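PDB 3GBH: NAD(P)H-flavin oxidoreductase from Staphylococcus epidermidis ATCC 12228, which binds flavin mononucleotide and probably uses NAD(P)H to reduce flavin or other substrates. Local coordinates for residues B[159-164]-B[189-194]; B[89-94]-B[180-185]. All coordinates share one frame; numbering follows the deposited sequence.

Contact 1: residues B[159-164]-B[189-194]; sequences YDTNPI and IAIGKK. With FMN (flavin mononucleotide), chain H.
Asp160 and Gly192 pair through both of their peptide groups, and the bond from Asp160 N to Gly192 O is 2.9 Å long and almost straight, 178° at the hydrogen. Two residues along, Asn162 and Ala190 form the second hydrogen-bonded pair; there Ala190 N gives to Asn162 O at 2.9 Å. The non-hydrogen-bonded pairs Thr161–Ile191 and Pro163–Ile189 alternate with these, which fixes the register of two antiparallel strands whose axes run at 167°. Thr161 and Ile189 lie side by side, with the CG2 branch of Ile189 3.6 Å from Thr161 CB. Ile191 has its CG1 anti to the backbone N (chi1 -176°), a torsion that brings this branch to 3.9 Å from Thr161 CG2. This apolar face packs on helix 132-156. At the Asp160 end, a water donates to Asp160 OD2 (2.7 Å) and accepts from Lys194 N, joining the strand to the segment after Gly192. The aliphatic part of Lys194 passes obliquely by the same carboxylate, while its NZ goes to Asp197. The other end of 160-164 meets the flavin: Pro163 O lies 3.0 Å from FMN C9A, Pro163 CG packs against C9, and Ile164 CA is 3.5 Å from N5. Asn162 brings its amide near N1 and O2, with OD1 held by Gln78, and Pro163 also packs on Pro46 of the second subunit. An outer strand of the antiparallel sheet thus contributes one wall of the flavin pocket beside a subunit interface, as is characteristic of the nitroreductase fold.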
ATOM      1  N   TYR B 159      19.611  22.791   2.817  1.00 21.97           N
ATOM      2  CA  TYR B 159      21.050  22.693   3.126  1.00 23.09           C
ATOM      3  C   TYR B 159      21.535  21.261   2.936  1.00 24.48           C
ATOM      4  O   TYR B 159      20.728  20.348   2.714  1.00 27.38           O
ATOM      5  CB  TYR B 159      21.328  23.175   4.560  1.00 23.36           C
ATOM      6  CG  TYR B 159      20.947  24.605   4.748  1.00 21.72           C
ATOM      7  CD1 TYR B 159      21.480  25.581   3.929  1.00 25.24           C
ATOM      8  CD2 TYR B 159      20.035  24.993   5.717  1.00 27.37           C
ATOM      9  CE1 TYR B 159      21.124  26.897   4.061  1.00 28.09           C
ATOM     10  CE2 TYR B 159      19.670  26.328   5.866  1.00 25.04           C
ATOM     11  CZ  TYR B 159      20.228  27.283   5.035  1.00 26.67           C
ATOM     12  OH  TYR B 159      19.889  28.639   5.130  1.00 28.27           O
ATOM     13  N   ASP B 160      22.847  21.078   2.972  1.00 22.95           N
ATOM     14  CA  ASP B 160      23.443  19.764   2.966  1.00 22.14           C
ATOM     15  C   ASP B 160      24.418  19.636   4.102  1.00 22.09           C
ATOM     16  O   ASP B 160      24.849  20.637   4.675  1.00 23.33           O
ATOM     17  CB  ASP B 160      24.107  19.493   1.636  1.00 22.70           C
ATOM     18  CG  ASP B 160      23.085  19.136   0.557  1.00 25.73           C
ATOM     19  OD1 ASP B 160      22.579  17.982   0.594  1.00 23.96           O
ATOM     20  OD2 ASP B 160      22.766  20.004  -0.294  1.00 23.49           O
ATOM     21  N   THR B 161      24.746  18.395   4.430  1.00 22.39           N
ATOM     22  CA  THR B 161      25.635  18.080   5.523  1.00 21.69           C
ATOM     23  C   THR B 161      26.621  16.976   5.162  1.00 23.25           C
ATOM     24  O   THR B 161      26.464  16.291   4.138  1.00 23.70           O
ATOM     25  CB  THR B 161      24.862  17.610   6.767  1.00 21.13           C
ATOM     26  OG1 THR B 161      24.077  16.464   6.433  1.00 21.70           O
ATOM     27  CG2 THR B 161      23.995  18.745   7.333  1.00 20.84           C
ATOM     28  N   ASN B 162      27.606  16.815   6.034  1.00 22.56           N
ATOM     29  CA  ASN B 162      28.590  15.711   5.968  1.00 22.67           C
ATOM     30  C   ASN B 162      28.906  15.331   7.393  1.00 22.86           C
ATOM     31  O   ASN B 162      29.521  16.131   8.139  1.00 21.88           O
ATOM     32  CB  ASN B 162      29.852  16.140   5.219  1.00 21.44           C
ATOM     33  CG  ASN B 162      30.944  15.044   5.134  1.00 24.65           C
ATOM     34  OD1 ASN B 162      32.099  15.377   4.965  1.00 31.35           O
ATOM     35  ND2 ASN B 162      30.576  13.762   5.217  1.00 24.23           N
ATOM     36  N   PRO B 163      28.444  14.142   7.820  1.00 22.31           N
ATOM     37  CA  PRO B 163      28.853  13.691   9.160  1.00 22.13           C
ATOM     38  C   PRO B 163      30.292  13.257   9.140  1.00 22.24           C
ATOM     39  O   PRO B 163      30.743  12.674   8.158  1.00 22.85           O
ATOM     40  CB  PRO B 163      27.887  12.545   9.460  1.00 22.36           C
ATOM     41  CG  PRO B 163      27.506  12.007   8.115  1.00 23.77           C
ATOM     42  CD  PRO B 163      27.557  13.172   7.155  1.00 24.10           C
ATOM     43  N   ILE B 164      31.012  13.551  10.222  1.00 22.32           N
ATOM     44  CA  ILE B 164      32.452  13.448  10.255  1.00 21.92           C
ATOM     45  C   ILE B 164      32.861  12.854  11.607  1.00 24.41           C
ATOM     46  O   ILE B 164      32.441  13.347  12.663  1.00 23.66           O
ATOM     47  CB  ILE B 164      33.118  14.849  10.008  1.00 22.87           C
ATOM     48  CG1 ILE B 164      32.914  15.288   8.548  1.00 23.10           C
ATOM     49  CG2 ILE B 164      34.616  14.832  10.310  1.00 19.87           C
ATOM     50  CD1 ILE B 164      33.277  16.719   8.205  1.00 22.68           C
ATOM     51  N   ILE B 189      29.340  17.509  12.321  1.00 23.47           N
ATOM     52  CA  ILE B 189      28.499  17.604  11.132  1.00 23.31           C
ATOM     53  C   ILE B 189      28.796  18.906  10.408  1.00 22.68           C
ATOM     54  O   ILE B 189      28.509  19.970  10.956  1.00 22.51           O
ATOM     55  CB  ILE B 189      26.988  17.548  11.477  1.00 25.41           C
ATOM     56  CG1 ILE B 189      26.640  16.332  12.358  1.00 25.85           C
ATOM     57  CG2 ILE B 189      26.128  17.530  10.182  1.00 21.11           C
ATOM     58  CD1 ILE B 189      25.164  16.224  12.715  1.00 25.67           C
ATOM     59  N   ALA B 190      29.396  18.841   9.210  1.00 20.24           N
ATOM     60  CA  ALA B 190      29.562  20.044   8.395  1.00 21.83           C
ATOM     61  C   ALA B 190      28.199  20.382   7.829  1.00 22.04           C
ATOM     62  O   ALA B 190      27.491  19.488   7.385  1.00 21.11           O
ATOM     63  CB  ALA B 190      30.593  19.832   7.209  1.00 21.05           C
ATOM     64  N   ILE B 191      27.850  21.665   7.803  1.00 22.51           N
ATOM     65  CA  ILE B 191      26.564  22.081   7.252  1.00 21.85           C
ATOM     66  C   ILE B 191      26.766  23.348   6.424  1.00 22.32           C
ATOM     67  O   ILE B 191      27.578  24.198   6.761  1.00 20.05           O
ATOM     68  CB  ILE B 191      25.516  22.279   8.383  1.00 23.11           C
ATOM     69  CG1 ILE B 191      24.127  22.613   7.806  1.00 23.76           C
ATOM     70  CG2 ILE B 191      25.959  23.378   9.379  1.00 20.42           C
ATOM     71  CD1 ILE B 191      23.027  22.624   8.885  1.00 22.35           C
ATOM     72  N   GLY B 192      26.063  23.427   5.308  1.00 20.96           N
ATOM     73  CA  GLY B 192      26.135  24.592   4.458  1.00 21.34           C
ATOM     74  C   GLY B 192      25.316  24.370   3.220  1.00 20.85           C
ATOM     75  O   GLY B 192      24.559  23.386   3.125  1.00 19.46           O
ATOM     76  N   LYS B 193      25.495  25.271   2.272  1.00 21.99           N
ATOM     77  CA  LYS B 193      24.885  25.180   0.958  1.00 24.13           C
ATOM     78  C   LYS B 193      25.863  24.474   0.041  1.00 23.87           C
ATOM     79  O   LYS B 193      27.026  24.870  -0.043  1.00 23.58           O
ATOM     80  CB  LYS B 193      24.595  26.588   0.433  1.00 24.76           C
ATOM     81  CG  LYS B 193      23.942  26.638  -0.921  1.00 27.70           C
ATOM     82  CD  LYS B 193      23.501  28.068  -1.245  1.00 28.61           C
ATOM     83  CE  LYS B 193      22.846  28.190  -2.634  1.00 34.13           C
ATOM     84  NZ  LYS B 193      23.787  27.811  -3.725  1.00 37.87           N
ATOM     85  N   LYS B 194      25.406  23.450  -0.677  1.00 24.05           N
ATOM     86  CA  LYS B 194      26.329  22.649  -1.505  1.00 25.34           C
ATOM     87  C   LYS B 194      26.942  23.455  -2.643  1.00 24.36           C
ATOM     88  O   LYS B 194      26.250  24.270  -3.270  1.00 25.04           O
ATOM     89  CB  LYS B 194      25.657  21.370  -2.038  1.00 24.79           C
ATOM     90  CG  LYS B 194      24.739  21.527  -3.224  1.00 29.92           C
ATOM     91  CD  LYS B 194      24.179  20.147  -3.635  1.00 29.70           C
ATOM     92  CE  LYS B 194      23.235  20.212  -4.839  1.00 35.25           C
ATOM     93  NZ  LYS B 194      22.766  18.847  -5.232  1.00 35.57           N
TER
HETATM   94  N1  FMN H 300      33.072  11.535   5.592  1.00 26.79           N
HETATM   95  C2  FMN H 300      34.248  12.263   5.479  1.00 29.05           C
HETATM   96  O2  FMN H 300      34.548  12.842   4.429  1.00 28.12           O
HETATM   97  N3  FMN H 300      35.102  12.320   6.548  1.00 26.22           N
HETATM   98  C4  FMN H 300      34.796  11.676   7.749  1.00 28.95           C
HETATM   99  O4  FMN H 300      35.599  11.746   8.699  1.00 27.97           O
HETATM  100  C4A FMN H 300      33.630  10.935   7.851  1.00 25.78           C
HETATM  101  N5  FMN H 300      33.304  10.248   9.007  1.00 25.88           N
HETATM  102  C5A FMN H 300      32.013   9.807   9.212  1.00 25.95           C
HETATM  103  C6  FMN H 300      31.568   9.437  10.493  1.00 25.91           C
HETATM  104  C7  FMN H 300      30.276   9.001  10.694  1.00 25.53           C
HETATM  105  C7M FMN H 300      29.816   8.604  12.070  1.00 26.99           C
HETATM  106  C8  FMN H 300      29.405   8.908   9.603  1.00 26.33           C
HETATM  107  C8M FMN H 300      27.986   8.449   9.743  1.00 24.47           C
HETATM  108  C9  FMN H 300      29.842   9.268   8.341  1.00 25.64           C
HETATM  109  C9A FMN H 300      31.142   9.732   8.116  1.00 27.17           C
HETATM  110  N10 FMN H 300      31.587  10.118   6.843  1.00 27.38           N
HETATM  111  C10 FMN H 300      32.765  10.861   6.751  1.00 28.41           C
HETATM  112  C1' FMN H 300      30.641  10.122   5.660  1.00 25.48           C
HETATM  113  C2' FMN H 300      30.489   8.676   5.189  1.00 26.98           C
HETATM  114  O2' FMN H 300      31.617   8.268   4.434  1.00 25.38           O
HETATM  115  C3' FMN H 300      29.204   8.552   4.362  1.00 27.11           C
HETATM  116  O3' FMN H 300      28.100   8.793   5.198  1.00 27.19           O
HETATM  117  C4' FMN H 300      29.033   7.200   3.670  1.00 28.68           C
HETATM  118  O4' FMN H 300      30.070   7.035   2.702  1.00 27.17           O
HETATM  119  C5' FMN H 300      27.660   7.118   3.007  1.00 27.90           C
HETATM  120  O5' FMN H 300      27.532   8.137   2.022  1.00 24.97           O
HETATM  121  P   FMN H 300      26.335   9.192   2.108  1.00 25.45           P
HETATM  122  O1P FMN H 300      26.403  10.131   0.939  1.00 23.29           O
HETATM  123  O2P FMN H 300      26.444   9.893   3.431  1.00 23.75           O
HETATM  124  O3P FMN H 300      25.010   8.469   2.088  1.00 24.66           O
HETATM  125  O   HOH W   1      22.520  22.690  -0.274  1.00 16.57           O

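Contact 2: residues B[89-94]-B[180-185]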
ATOM      1  N   PHE B  89      28.718  16.893  21.359  1.00 23.77           N
ATOM      2  CA  PHE B  89      29.288  16.294  22.529  1.00 22.57           C
ATOM      3  C   PHE B  89      28.149  15.675  23.336  1.00 22.03           C
ATOM      4  O   PHE B  89      27.005  16.109  23.243  1.00 23.61           O
ATOM      5  CB  PHE B  89      29.950  17.365  23.393  1.00 21.83           C
ATOM      6  CG  PHE B  89      31.199  17.954  22.812  1.00 21.56           C
ATOM      7  CD1 PHE B  89      31.122  18.996  21.895  1.00 21.02           C
ATOM      8  CD2 PHE B  89      32.455  17.484  23.206  1.00 22.09           C
ATOM      9  CE1 PHE B  89      32.266  19.547  21.361  1.00 22.37           C
ATOM     10  CE2 PHE B  89      33.600  18.011  22.694  1.00 22.99           C
ATOM     11  CZ  PHE B  89      33.522  19.061  21.752  1.00 23.98           C
ATOM     12  N   GLY B  90      28.484  14.671  24.126  1.00 22.55           N
ATOM     13  CA  GLY B  90      27.557  14.057  25.052  1.00 22.34           C
ATOM     14  C   GLY B  90      27.976  14.455  26.460  1.00 21.35           C
ATOM     15  O   GLY B  90      29.154  14.436  26.795  1.00 20.21           O
ATOM     16  N   ASP B  91      27.017  14.860  27.275  1.00 20.55           N
ATOM     17  CA  ASP B  91      27.294  15.245  28.670  1.00 21.96           C
ATOM     18  C   ASP B  91      27.187  13.991  29.552  1.00 22.97           C
ATOM     19  O   ASP B  91      26.111  13.443  29.727  1.00 24.58           O
ATOM     20  CB  ASP B  91      26.289  16.320  29.092  1.00 21.22           C
ATOM     21  CG  ASP B  91      26.455  16.777  30.496  1.00 23.11           C
ATOM     22  OD1 ASP B  91      27.427  16.396  31.216  1.00 24.26           O
ATOM     23  OD2 ASP B  91      25.610  17.600  30.858  1.00 25.38           O
ATOM     24  N   LEU B  92      28.306  13.545  30.103  1.00 23.29           N
ATOM     25  CA  LEU B  92      28.331  12.345  30.962  1.00 23.11           C
ATOM     26  C   LEU B  92      27.686  12.595  32.326  1.00 23.39           C
ATOM     27  O   LEU B  92      27.431  11.632  33.061  1.00 22.58           O
ATOM     28  CB  LEU B  92      29.785  11.864  31.178  1.00 23.04           C
ATOM     29  CG  LEU B  92      30.571  11.438  29.938  1.00 24.86           C
ATOM     30  CD1 LEU B  92      32.040  11.148  30.316  1.00 23.97           C
ATOM     31  CD2 LEU B  92      29.940  10.232  29.283  1.00 22.70           C
ATOM     32  N   GLN B  93      27.434  13.869  32.660  1.00 23.54           N
ATOM     33  CA  GLN B  93      26.662  14.264  33.859  1.00 23.59           C
ATOM     34  C   GLN B  93      25.329  14.907  33.493  1.00 23.60           C
ATOM     35  O   GLN B  93      24.850  15.848  34.142  1.00 21.67           O
ATOM     36  CB  GLN B  93      27.496  15.183  34.737  1.00 24.97           C
ATOM     37  CG  GLN B  93      28.769  14.515  35.246  1.00 26.74           C
ATOM     38  CD  GLN B  93      29.684  15.476  35.943  1.00 31.44           C
ATOM     39  OE1 GLN B  93      29.250  16.250  36.775  1.00 34.75           O
ATOM     40  NE2 GLN B  93      30.968  15.423  35.616  1.00 35.55           N
ATOM     41  N   ASN B  94      24.692  14.338  32.474  1.00 23.24           N
ATOM     42  CA  ASN B  94      23.486  14.876  31.918  1.00 23.06           C
ATOM     43  C   ASN B  94      22.328  14.986  32.917  1.00 23.87           C
ATOM     44  O   ASN B  94      21.396  15.784  32.705  1.00 23.76           O
ATOM     45  CB  ASN B  94      23.061  14.056  30.699  1.00 23.87           C
ATOM     46  CG  ASN B  94      22.987  12.574  30.980  1.00 25.95           C
ATOM     47  OD1 ASN B  94      22.125  12.151  31.726  1.00 27.14           O
ATOM     48  ND2 ASN B  94      23.892  11.761  30.363  1.00 24.54           N
ATOM     49  N   SER B 180      36.778  18.546  29.271  1.00 26.85           N
ATOM     50  CA  SER B 180      37.041  17.275  28.577  1.00 28.65           C
ATOM     51  C   SER B 180      36.761  16.031  29.426  1.00 29.64           C
ATOM     52  O   SER B 180      36.576  14.947  28.888  1.00 30.85           O
ATOM     53  CB  SER B 180      38.466  17.232  28.006  1.00 28.46           C
ATOM     54  OG  SER B 180      39.421  17.468  28.995  1.00 29.45           O
ATOM     55  N   ASP B 181      36.705  16.188  30.739  1.00 30.12           N
ATOM     56  CA  ASP B 181      36.318  15.086  31.620  1.00 31.52           C
ATOM     57  C   ASP B 181      34.823  14.819  31.571  1.00 30.74           C
ATOM     58  O   ASP B 181      34.416  13.676  31.715  1.00 32.27           O
ATOM     59  CB  ASP B 181      36.706  15.363  33.073  1.00 31.66           C
ATOM     60  CG  ASP B 181      38.206  15.284  33.308  1.00 40.50           C
ATOM     61  OD1 ASP B 181      38.904  14.649  32.481  1.00 47.23           O
ATOM     62  OD2 ASP B 181      38.694  15.855  34.325  1.00 45.79           O
ATOM     63  N   ARG B 182      34.021  15.871  31.397  1.00 28.68           N
ATOM     64  CA  ARG B 182      32.544  15.783  31.424  1.00 26.73           C
ATOM     65  C   ARG B 182      31.886  15.626  30.056  1.00 26.35           C
ATOM     66  O   ARG B 182      30.843  14.981  29.924  1.00 24.95           O
ATOM     67  CB  ARG B 182      31.983  17.044  32.064  1.00 25.84           C
ATOM     68  CG  ARG B 182      30.489  17.032  32.179  1.00 27.51           C
ATOM     69  CD  ARG B 182      29.962  18.095  33.101  1.00 26.68           C
ATOM     70  NE  ARG B 182      28.521  18.216  32.977  1.00 27.51           N
ATOM     71  CZ  ARG B 182      27.753  18.986  33.739  1.00 28.79           C
ATOM     72  NH1 ARG B 182      28.273  19.719  34.718  1.00 29.78           N
ATOM     73  NH2 ARG B 182      26.455  19.019  33.519  1.00 27.40           N
ATOM     74  N   TYR B 183      32.467  16.251  29.040  1.00 25.57           N
ATOM     75  CA  TYR B 183      31.844  16.276  27.715  1.00 25.34           C
ATOM     76  C   TYR B 183      32.637  15.456  26.704  1.00 25.48           C
ATOM     77  O   TYR B 183      33.782  15.758  26.457  1.00 26.30           O
ATOM     78  CB  TYR B 183      31.710  17.726  27.270  1.00 24.70           C
ATOM     79  CG  TYR B 183      30.798  18.505  28.196  1.00 25.25           C
ATOM     80  CD1 TYR B 183      29.425  18.305  28.181  1.00 23.87           C
ATOM     81  CD2 TYR B 183      31.320  19.425  29.106  1.00 26.34           C
ATOM     82  CE1 TYR B 183      28.591  19.011  29.056  1.00 25.86           C
ATOM     83  CE2 TYR B 183      30.504  20.139  29.964  1.00 26.00           C
ATOM     84  CZ  TYR B 183      29.142  19.932  29.943  1.00 27.11           C
ATOM     85  OH  TYR B 183      28.341  20.649  30.817  1.00 25.74           O
ATOM     86  N   VAL B 184      32.041  14.396  26.158  1.00 25.62           N
ATOM     87  CA  VAL B 184      32.765  13.542  25.200  1.00 26.29           C
ATOM     88  C   VAL B 184      32.288  13.807  23.775  1.00 23.96           C
ATOM     89  O   VAL B 184      31.109  13.866  23.546  1.00 22.80           O
ATOM     90  CB  VAL B 184      32.629  12.055  25.534  1.00 26.68           C
ATOM     91  CG1 VAL B 184      33.286  11.784  26.917  1.00 33.49           C
ATOM     92  CG2 VAL B 184      31.180  11.624  25.529  1.00 29.71           C
ATOM     93  N   PRO B 185      33.214  13.969  22.826  1.00 24.14           N
ATOM     94  CA  PRO B 185      32.797  14.202  21.432  1.00 23.00           C
ATOM     95  C   PRO B 185      32.162  12.963  20.821  1.00 22.65           C
ATOM     96  O   PRO B 185      32.671  11.859  20.999  1.00 21.21           O
ATOM     97  CB  PRO B 185      34.086  14.564  20.725  1.00 22.82           C
ATOM     98  CG  PRO B 185      35.200  14.159  21.618  1.00 25.99           C
ATOM     99  CD  PRO B 185      34.671  13.831  22.968  1.00 25.05           C
TER
HETATM  100  O   HOH W   2      25.713  20.937  30.094  1.00 19.64           O
HETATM  101  O   HOH W   3      32.222  13.388  34.119  1.00 27.39           O
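The guanidinium of Arg182 has Tyr183 OH over one face and Gln93 CB over the other, both offset toward the rim, while the carboxylate of Asp91 lies at its edge. The Tyr183 ring in turn carries Arg182 CG over its centre, 3.8 Å above the plane. These groups gather where two neighbouring strands of the antiparallel sheet of this nitroreductase-family protein, 84-91 and 183-192, meet the loops at their ends. Arg182 grips Asp91 side-on with two nitrogens, NE to OD1 at 2.8 Å and NH2 to OD2 at 3.1 Å; the carboxylate and guanidinium planes are 31° apart. Its chain, extended from CG to NE, with CG anti to the backbone N (chi1 -178°), spans the distance to the carboxylate. Arg55 forms a second salt bridge with OD2, so two arginines would be expected to favour the charged form of Asp91. On the same face of the sheet, Phe89 CE2 touches Pro185 CB at 4.0 Å, and the phenyl ring also meets Tyr178. Beyond the strand end, Leu92 CD1 lies 3.7 Å from CG1 of Val184, which projects from the opposite face to Phe89 and Pro185; the two side chains cross at about a right angle. Gly90 and Val184 form the hydrogen-bonded pair, and Leu92 N extends the backbone pairing to Arg182 O. Asp91 also closes an Asx turn: Gln93 N reaches OD1 at 2.9 Å from above the carboxylate plane, on the face opposite to Arg182 NE.

Both contacts use strand 183-192, a central strand of the sheet, but opposite ends and opposite neighbours: contact 1 pairs its C-terminal end with outer strand 160-164, contact 2 its start with 84-91. Their centres are 23 Å apart, on opposite sides of the chain's centre. Contact 1 is the more buried, with ten of twelve touching residues buried against four of ten in contact 2. Antiparallel backbone pairing is common to both; contact 1 adds aliphatic packing and places three residues against the flavin, whereas contact 2, partly buried and touching no other chain of the assembly, adds a salt bridge and an Asx turn.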